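Local coordinates for succinate-semialdehyde dehydrogenase (Streptococcus pyogenes MGAS1882, PDB 4OGD), which oxidises succinate semialdehyde, probably to succinate, with NADP+ as the cofactor, at residues R268-D273 with E375-V380; D277-L282 with G366-V371; G390-S395 with A402-I407. All coordinates share one frame; numbering follows the deposited sequence.

Interaction 1 (R268-D273 with E375-V380)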
loop_
_atom_site.group_PDB
_atom_site.type_symbol
_atom_site.label_atom_id
_atom_site.label_comp_id
_atom_site.label_asym_id
_atom_site.label_seq_id
_atom_site.Cartn_x
_atom_site.Cartn_y
_atom_site.Cartn_z
ATOM N N ARG A 268 20.068 -10.588 16.227
ATOM C CA ARG A 268 21.484 -10.232 16.076
ATOM C C ARG A 268 21.903 -9.294 17.190
ATOM O O ARG A 268 21.580 -8.110 17.162
ATOM C CB ARG A 268 21.759 -9.567 14.713
ATOM C CG ARG A 268 21.465 -10.440 13.489
ATOM C CD ARG A 268 21.812 -9.696 12.184
ATOM N NE ARG A 268 20.903 -8.570 11.985
ATOM C CZ ARG A 268 21.255 -7.394 11.478
ATOM N NH1 ARG A 268 22.508 -7.168 11.094
ATOM N NH2 ARG A 268 20.348 -6.438 11.363
ATOM N N PHE A 269 22.627 -9.820 18.171
ATOM C CA PHE A 269 23.185 -8.969 19.201
ATOM C C PHE A 269 24.452 -8.342 18.662
ATOM O O PHE A 269 25.353 -9.049 18.226
ATOM C CB PHE A 269 23.498 -9.783 20.455
ATOM C CG PHE A 269 22.272 -10.237 21.197
ATOM C CD1 PHE A 269 21.514 -9.328 21.926
ATOM C CD2 PHE A 269 21.875 -11.569 21.165
ATOM C CE1 PHE A 269 20.379 -9.739 22.623
ATOM C CE2 PHE A 269 20.727 -11.988 21.861
ATOM C CZ PHE A 269 19.986 -11.069 22.588
ATOM N N ILE A 270 24.512 -7.019 18.668
ATOM C CA ILE A 270 25.686 -6.324 18.157
ATOM C C ILE A 270 26.421 -5.688 19.336
ATOM O O ILE A 270 25.862 -4.851 20.040
ATOM C CB ILE A 270 25.270 -5.294 17.102
ATOM C CG1 ILE A 270 24.574 -6.015 15.938
ATOM C CG2 ILE A 270 26.474 -4.534 16.585
ATOM C CD1 ILE A 270 24.141 -5.084 14.817
ATOM N N VAL A 271 27.659 -6.121 19.566
ATOM C CA VAL A 271 28.387 -5.759 20.779
ATOM C C VAL A 271 29.779 -5.225 20.444
ATOM O O VAL A 271 30.442 -5.714 19.530
ATOM C CB VAL A 271 28.461 -6.962 21.753
ATOM C CG1 VAL A 271 29.259 -8.097 21.155
ATOM C CG2 VAL A 271 29.061 -6.548 23.074
ATOM N N LEU A 272 30.201 -4.196 21.168
ATOM C CA LEU A 272 31.518 -3.602 20.966
ATOM C C LEU A 272 32.631 -4.547 21.441
ATOM O O LEU A 272 32.432 -5.323 22.375
ATOM C CB LEU A 272 31.579 -2.243 21.670
ATOM C CG LEU A 272 30.582 -1.247 21.076
ATOM C CD1 LEU A 272 30.245 -0.123 22.031
ATOM C CD2 LEU A 272 31.145 -0.675 19.792
ATOM N N ASP A 273 33.793 -4.482 20.788
ATOM C CA ASP A 273 34.908 -5.389 21.078
ATOM C C ASP A 273 35.232 -5.474 22.572
ATOM O O ASP A 273 35.441 -6.560 23.116
ATOM C CB ASP A 273 36.155 -4.954 20.299
ATOM C CG ASP A 273 37.338 -5.870 20.537
ATOM O OD1 ASP A 273 37.408 -6.931 19.883
ATOM O OD2 ASP A 273 38.198 -5.533 21.380
ATOM N N GLU A 375 29.845 3.406 14.934
ATOM C CA GLU A 375 29.609 3.556 13.502
ATOM C C GLU A 375 29.450 2.198 12.836
ATOM O O GLU A 375 28.531 1.988 12.035
ATOM C CB GLU A 375 30.742 4.340 12.838
ATOM C CG GLU A 375 30.853 5.795 13.288
ATOM C CD GLU A 375 31.742 5.989 14.506
ATOM O OE1 GLU A 375 32.144 4.993 15.138
ATOM O OE2 GLU A 375 32.047 7.153 14.834
ATOM N N GLU A 376 30.326 1.260 13.184
ATOM C CA GLU A 376 30.234 -0.076 12.608
ATOM C C GLU A 376 28.988 -0.817 13.102
ATOM O O GLU A 376 28.385 -1.576 12.351
ATOM C CB GLU A 376 31.499 -0.881 12.891
ATOM C CG GLU A 376 31.524 -2.236 12.204
ATOM C CD GLU A 376 32.898 -2.851 12.208
ATOM O OE1 GLU A 376 33.405 -3.164 13.307
ATOM O OE2 GLU A 376 33.486 -2.993 11.108
ATOM N N ALA A 377 28.602 -0.594 14.356
ATOM C CA ALA A 377 27.384 -1.205 14.897
ATOM C C ALA A 377 26.191 -0.856 14.020
ATOM O O ALA A 377 25.371 -1.720 13.709
ATOM C CB ALA A 377 27.135 -0.737 16.325
ATOM N N ILE A 378 26.111 0.414 13.632
ATOM C CA ILE A 378 25.026 0.899 12.776
ATOM C C ILE A 378 25.118 0.309 11.370
ATOM O O ILE A 378 24.125 -0.166 10.822
ATOM C CB ILE A 378 25.024 2.439 12.718
ATOM C CG1 ILE A 378 24.667 3.008 14.098
ATOM C CG2 ILE A 378 24.052 2.951 11.642
ATOM C CD1 ILE A 378 25.081 4.444 14.296
ATOM N N GLU A 379 26.321 0.323 10.803
ATOM C CA GLU A 379 26.582 -0.292 9.498
ATOM C C GLU A 379 26.149 -1.761 9.452
ATOM O O GLU A 379 25.453 -2.188 8.521
ATOM C CB GLU A 379 28.074 -0.183 9.166
ATOM C CG GLU A 379 28.459 -0.722 7.788
ATOM C CD GLU A 379 28.098 0.234 6.669
ATOM O OE1 GLU A 379 27.985 1.450 6.942
ATOM O OE2 GLU A 379 27.930 -0.226 5.518
ATOM N N VAL A 380 26.553 -2.532 10.461
ATOM C CA VAL A 380 26.170 -3.941 10.533
ATOM C C VAL A 380 24.657 -4.085 10.736
ATOM O O VAL A 380 24.011 -4.883 10.065
ATOM C CB VAL A 380 26.956 -4.697 11.629
ATOM C CG1 VAL A 380 26.434 -6.111 11.786
ATOM C CG2 VAL A 380 28.430 -4.731 11.272
#

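Interaction 2 (D277-L282 with G366-V371)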
loop_
_atom_site.group_PDB
_atom_site.type_symbol
_atom_site.label_atom_id
_atom_site.label_comp_id
_atom_site.label_asym_id
_atom_site.label_seq_id
_atom_site.Cartn_x
_atom_site.Cartn_y
_atom_site.Cartn_z
ATOM N N ASP A 277 33.623 -10.387 25.263
ATOM C CA ASP A 277 33.757 -11.538 26.149
ATOM C C ASP A 277 32.728 -11.497 27.277
ATOM O O ASP A 277 32.134 -12.517 27.634
ATOM C CB ASP A 277 35.174 -11.623 26.725
ATOM C CG ASP A 277 36.183 -12.137 25.724
ATOM O OD1 ASP A 277 35.778 -12.670 24.672
ATOM O OD2 ASP A 277 37.393 -12.023 26.004
ATOM N N ARG A 278 32.510 -10.305 27.820
ATOM C CA ARG A 278 31.536 -10.099 28.884
ATOM C C ARG A 278 30.127 -10.463 28.423
ATOM O O ARG A 278 29.378 -11.120 29.147
ATOM C CB ARG A 278 31.587 -8.649 29.365
ATOM C CG ARG A 278 30.660 -8.338 30.518
ATOM C CD ARG A 278 30.667 -6.861 30.812
ATOM N NE ARG A 278 29.849 -6.536 31.968
ATOM C CZ ARG A 278 29.675 -5.305 32.428
ATOM N NH1 ARG A 278 30.262 -4.282 31.822
ATOM N NH2 ARG A 278 28.912 -5.099 33.486
ATOM N N PHE A 279 29.767 -10.063 27.206
ATOM C CA PHE A 279 28.446 -10.412 26.701
ATOM C C PHE A 279 28.295 -11.901 26.372
ATOM O O PHE A 279 27.225 -12.479 26.585
ATOM C CB PHE A 279 28.056 -9.555 25.496
ATOM C CG PHE A 279 26.631 -9.746 25.084
ATOM C CD1 PHE A 279 25.610 -9.177 25.829
ATOM C CD2 PHE A 279 26.308 -10.530 23.984
ATOM C CE1 PHE A 279 24.290 -9.370 25.475
ATOM C CE2 PHE A 279 24.985 -10.726 23.625
ATOM C CZ PHE A 279 23.978 -10.140 24.373
ATOM N N LYS A 280 29.347 -12.526 25.847
ATOM C CA LYS A 280 29.309 -13.963 25.586
ATOM C C LYS A 280 28.975 -14.683 26.876
ATOM O O LYS A 280 28.108 -15.558 26.912
ATOM C CB LYS A 280 30.649 -14.488 25.064
ATOM C CG LYS A 280 30.926 -14.207 23.595
ATOM C CD LYS A 280 31.925 -15.216 23.024
ATOM C CE LYS A 280 33.155 -15.347 23.915
ATOM N NZ LYS A 280 34.233 -16.148 23.265
ATOM N N GLU A 281 29.655 -14.292 27.947
ATOM C CA GLU A 281 29.414 -14.913 29.246
ATOM C C GLU A 281 28.023 -14.628 29.805
ATOM O O GLU A 281 27.383 -15.511 30.386
ATOM C CB GLU A 281 30.490 -14.484 30.238
ATOM C CG GLU A 281 31.751 -15.298 30.089
ATOM C CD GLU A 281 31.444 -16.782 29.997
ATOM O OE1 GLU A 281 31.837 -17.411 28.988
ATOM O OE2 GLU A 281 30.796 -17.317 30.928
ATOM N N LEU A 282 27.558 -13.395 29.632
ATOM C CA LEU A 282 26.244 -13.013 30.126
ATOM C C LEU A 282 25.130 -13.753 29.391
ATOM O O LEU A 282 24.215 -14.290 30.021
ATOM C CB LEU A 282 26.038 -11.502 30.014
ATOM C CG LEU A 282 24.690 -10.995 30.521
ATOM C CD1 LEU A 282 24.536 -11.326 31.994
ATOM C CD2 LEU A 282 24.571 -9.502 30.305
ATOM N N GLY A 366 20.825 -17.628 19.815
ATOM C CA GLY A 366 21.464 -16.343 20.007
ATOM C C GLY A 366 22.610 -16.187 19.024
ATOM O O GLY A 366 23.280 -17.165 18.690
ATOM N N GLU A 367 22.809 -14.972 18.522
ATOM C CA GLU A 367 23.911 -14.694 17.596
ATOM C C GLU A 367 24.638 -13.453 18.066
ATOM O O GLU A 367 24.020 -12.416 18.286
ATOM C CB GLU A 367 23.370 -14.467 16.183
ATOM C CG GLU A 367 22.516 -15.608 15.656
ATOM C CD GLU A 367 21.627 -15.170 14.514
ATOM O OE1 GLU A 367 22.070 -14.314 13.721
ATOM O OE2 GLU A 367 20.474 -15.655 14.433
ATOM N N ILE A 368 25.954 -13.553 18.239
ATOM C CA ILE A 368 26.718 -12.406 18.692
ATOM C C ILE A 368 27.604 -11.873 17.571
ATOM O O ILE A 368 28.466 -12.587 17.061
ATOM C CB ILE A 368 27.561 -12.741 19.941
ATOM C CG1 ILE A 368 26.663 -13.312 21.038
ATOM C CG2 ILE A 368 28.235 -11.494 20.451
ATOM C CD1 ILE A 368 27.445 -13.901 22.223
ATOM N N TYR A 369 27.360 -10.620 17.189
ATOM C CA TYR A 369 28.146 -9.935 16.164
ATOM C C TYR A 369 29.072 -8.937 16.844
ATOM O O TYR A 369 28.600 -7.975 17.454
ATOM C CB TYR A 369 27.228 -9.161 15.213
ATOM C CG TYR A 369 26.408 -10.005 14.259
ATOM C CD1 TYR A 369 26.564 -9.876 12.885
ATOM C CD2 TYR A 369 25.464 -10.913 14.730
ATOM C CE1 TYR A 369 25.815 -10.632 12.005
ATOM C CE2 TYR A 369 24.705 -11.684 13.856
ATOM C CZ TYR A 369 24.886 -11.539 12.493
ATOM O OH TYR A 369 24.129 -12.284 11.605
ATOM N N LYS A 370 30.386 -9.144 16.737
ATOM C CA LYS A 370 31.330 -8.208 17.350
ATOM C C LYS A 370 31.669 -7.069 16.396
ATOM O O LYS A 370 31.937 -7.304 15.221
ATOM C CB LYS A 370 32.616 -8.921 17.775
ATOM C CG LYS A 370 33.569 -8.029 18.571
ATOM C CD LYS A 370 34.849 -8.778 18.963
ATOM C CE LYS A 370 35.761 -8.983 17.760
ATOM N NZ LYS A 370 36.557 -7.755 17.448
ATOM N N VAL A 371 31.619 -5.835 16.888
ATOM C CA VAL A 371 32.019 -4.680 16.075
ATOM C C VAL A 371 33.043 -3.801 16.798
ATOM O O VAL A 371 33.238 -3.928 18.012
ATOM C CB VAL A 371 30.798 -3.837 15.622
ATOM C CG1 VAL A 371 29.870 -4.697 14.793
ATOM C CG2 VAL A 371 30.057 -3.235 16.814
#

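Interaction 3 (G390-S395 with A402-I407)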
loop_
_atom_site.group_PDB
_atom_site.type_symbol
_atom_site.label_atom_id
_atom_site.label_comp_id
_atom_site.label_asym_id
_atom_site.label_seq_id
_atom_site.Cartn_x
_atom_site.Cartn_y
_atom_site.Cartn_z
ATOM N N GLY A 390 14.183 -4.008 16.420
ATOM C CA GLY A 390 15.540 -3.775 16.882
ATOM C C GLY A 390 15.538 -3.089 18.224
ATOM O O GLY A 390 14.521 -2.552 18.653
ATOM N N THR A 391 16.690 -3.113 18.891
ATOM C CA THR A 391 16.825 -2.539 20.220
ATOM C C THR A 391 18.068 -1.687 20.284
ATOM O O THR A 391 19.090 -2.053 19.709
ATOM C CB THR A 391 16.941 -3.654 21.266
ATOM O OG1 THR A 391 15.684 -4.330 21.379
ATOM C CG2 THR A 391 17.356 -3.107 22.645
ATOM N N ILE A 392 17.974 -0.541 20.949
ATOM C CA ILE A 392 19.170 0.225 21.285
ATOM C C ILE A 392 19.294 0.253 22.803
ATOM O O ILE A 392 18.373 0.703 23.497
ATOM C CB ILE A 392 19.116 1.677 20.767
ATOM C CG1 ILE A 392 18.806 1.739 19.266
ATOM C CG2 ILE A 392 20.424 2.394 21.101
ATOM C CD1 ILE A 392 19.800 1.008 18.390
ATOM N N PHE A 393 20.418 -0.252 23.311
ATOM C CA PHE A 393 20.679 -0.271 24.747
ATOM C C PHE A 393 21.699 0.795 25.119
ATOM O O PHE A 393 22.874 0.714 24.742
ATOM C CB PHE A 393 21.132 -1.661 25.212
ATOM C CG PHE A 393 20.337 -2.176 26.365
ATOM C CD1 PHE A 393 20.683 -1.836 27.664
ATOM C CD2 PHE A 393 19.209 -2.951 26.151
ATOM C CE1 PHE A 393 19.941 -2.288 28.729
ATOM C CE2 PHE A 393 18.461 -3.403 27.212
ATOM C CZ PHE A 393 18.826 -3.065 28.506
ATOM N N SER A 394 21.227 1.804 25.846
ATOM C CA SER A 394 22.034 2.959 26.214
ATOM C C SER A 394 21.426 3.672 27.415
ATOM O O SER A 394 20.212 3.883 27.470
ATOM C CB SER A 394 22.131 3.935 25.041
ATOM O OG SER A 394 22.765 5.145 25.443
ATOM N N SER A 395 22.266 4.057 28.373
ATOM C CA SER A 395 21.771 4.756 29.558
ATOM C C SER A 395 21.562 6.247 29.312
ATOM O O SER A 395 21.085 6.966 30.191
ATOM C CB SER A 395 22.713 4.553 30.745
ATOM O OG SER A 395 23.984 5.110 30.473
ATOM N N ALA A 402 19.146 8.954 19.126
ATOM C CA ALA A 402 19.926 9.380 17.968
ATOM C C ALA A 402 20.399 8.175 17.160
ATOM O O ALA A 402 20.337 8.177 15.928
ATOM C CB ALA A 402 21.106 10.235 18.407
ATOM N N VAL A 403 20.876 7.146 17.852
ATOM C CA VAL A 403 21.264 5.910 17.177
ATOM C C VAL A 403 20.056 5.206 16.557
ATOM O O VAL A 403 20.129 4.724 15.424
ATOM C CB VAL A 403 22.011 4.955 18.125
ATOM C CG1 VAL A 403 22.318 3.651 17.412
ATOM C CG2 VAL A 403 23.309 5.611 18.595
ATOM N N ALA A 404 18.934 5.169 17.278
ATOM C CA ALA A 404 17.719 4.533 16.762
ATOM C C ALA A 404 17.312 5.106 15.401
ATOM O O ALA A 404 16.963 4.357 14.482
ATOM C CB ALA A 404 16.572 4.687 17.763
ATOM N N ALA A 405 17.378 6.428 15.269
ATOM C CA ALA A 405 16.970 7.090 14.031
ATOM C C ALA A 405 17.861 6.680 12.869
ATOM O O ALA A 405 17.428 6.689 11.713
ATOM C CB ALA A 405 16.992 8.607 14.201
ATOM N N LYS A 406 19.102 6.308 13.170
ATOM C CA LYS A 406 20.033 5.909 12.119
ATOM C C LYS A 406 19.840 4.474 11.630
ATOM O O LYS A 406 20.430 4.078 10.622
ATOM C CB LYS A 406 21.478 6.122 12.573
ATOM C CG LYS A 406 21.810 7.586 12.790
ATOM C CD LYS A 406 23.231 7.757 13.310
ATOM C CE LYS A 406 23.577 9.232 13.448
ATOM N NZ LYS A 406 24.913 9.399 14.083
ATOM N N ILE A 407 19.020 3.698 12.330
ATOM C CA ILE A 407 18.778 2.313 11.925
ATOM C C ILE A 407 17.678 2.242 10.873
ATOM O O ILE A 407 16.608 2.851 11.031
ATOM C CB ILE A 407 18.390 1.408 13.119
ATOM C CG1 ILE A 407 19.384 1.579 14.275
ATOM C CG2 ILE A 407 18.356 -0.054 12.686
ATOM C CD1 ILE A 407 20.842 1.359 13.864
#

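Interaction 1 (R268-D273 with E375-V380)
Ile270 of strand 268-272 lies against Ala377 and Val380 of helix 374-382. It has the most surface buried by the contact. Its two branches do different work. CG2 rests on Ala377, 3.9 Å from Ala377 CB. The longer branch is fully extended (chi2 -179°), which carries CD1 outward to the helix. There Ile270 CD1 lies 3.9 Å from Val380 CG1 and 3.7 Å from Ala377 O. Ala377 has only a methyl group to offer, and the Ile270 and Ala377 CA atoms come within 6.3 Å. Val380, one turn further on, presents CG1, which stands anti to its backbone N (chi1 174°).

Arg268 adds a polar grip at the same end. Its NH1 donates to Val380 O at 2.9 Å. The oxygen lies in the guanidinium plane, while NH1 sits above the plane of the carbonyl. NE binds Asp233 O and NH2 binds Ala381 O, so all three nitrogens hold backbone oxygens and the group is fixed in rotation. A positive charge near the last turn of a helix probably suits the helix dipole.

The short axes run nearly antiparallel, at 163°, and approach to 8.9 Å. Val371 and Ile237 on the neighbouring strands extend the apolar layer. A helix lying along a mostly parallel sheet in this way is characteristic of the alpha/beta catalytic domain of aldehyde dehydrogenases.

Interaction 2 (D277-L282 with G366-V371)
Phe279 is the first residue of helix segment 277-282 to meet strand 366-371, and it does so through Ile368. Its CG is anti to the backbone N (chi1 -171°), which sends the ring from the helix toward the sheet. One side of the ring, CD2 and CE2, does the touching. Phe279 CD2 is 4.0 Å from Ile368 CD1, and Phe279 CE2 is 4.0 Å from Ile368 CG1. Ile368 CG2 also comes near, at 4.1 Å from Phe279 CD2. All three side-chain carbons beyond CB therefore lie close to this one ring. The two side chains approach at a slant. The ring is further enclosed by Phe269 and Val271 of strand 268-272 and by Trp244 and Leu251 of helix 244-256.

Lys280 comes next and meets the same isoleucine with the base of its side chain. Its CG is 3.8 Å from Ile368 CD1. Lys280 CA is equally close to that methyl, so the helix backbone itself forms part of the seat. The side chains cross at about a right angle. Beyond CG the lysine chain bends at chi3 (-50°), and its end leads away from the strand. The charged amino group thus stays off the apolar surface.

Ile368 is the sole residue of its segment to make close contact here. Its CD1 touches both the ring of Phe279 and CG of Lys280. The CA atoms of Lys280 and Ile368 are 7.5 Å apart.

No hydrogen bond or salt bridge crosses between the segments. The chemistry is purely aliphatic and aromatic, which implies that shape and the exclusion of water hold this contact, and no directional bond between the two segments adds to it.

Interaction 3 (G390-S395 with A402-I407)
No ring or other flat side-chain group takes part where Ile392 meets Val403, Ala404 and Ile407. The contact has no faces or edges to assign and is made by aliphatic branches alone. Ile392 of strand 391-393 is the one residue of its segment that makes the contact. CG1 stands anti to the carbonyl carbon (chi1 -53°), and a bend at chi2 (-59°) turns CD1 to Val403 and Ile407.

CG1 lies beside Ala404, 3.9 Å from Ala404 CA and 4.0 Å from Ala404 CB. The small alanine lets Ile392 reach the helix backbone. CD1 goes further, to 3.8 Å from Val403 CG1. It also comes to 4.2 Å from Ile407 CG1, and there the two isoleucine side chains lie alongside and run antiparallel.

Leu239 and Ile237 continue the apolar surface around Ile392. The second subunit also reaches this helix: Ala404 packs on Ile452 of that chain as well as on Ile392, and Ala405 O accepts a hydrogen bond from Gln120 NE2 of the second subunit.

Strand 391-393, helix 397-406 and strand 411-414 form a beta-alpha-beta unit. The contact is the packing of its crossover helix on its own first strand.

Overall arrangement
Of the elements involved, strand 268-272 comes first along the chain, then helix 276-288. Interaction 2 closes when strand 365-371 returns beside strand 268-272. Helix 374-382 follows at once and closes interaction 1, so interaction 2 is nested inside the loop of interaction 1. Interaction 3 comes later, in series, and closes a short local loop. All three rest on one seven-stranded sheet. Helices 276-288 and 374-382 cover opposite faces of it. A salt bridge between Asp273 and Lys370 ties interactions 1 and 2. Ile378 packs on Val403, Lys406 and Ile407, joining interactions 1 and 3. Interactions 2 and 3 do not touch; their centres are about 18 Å apart.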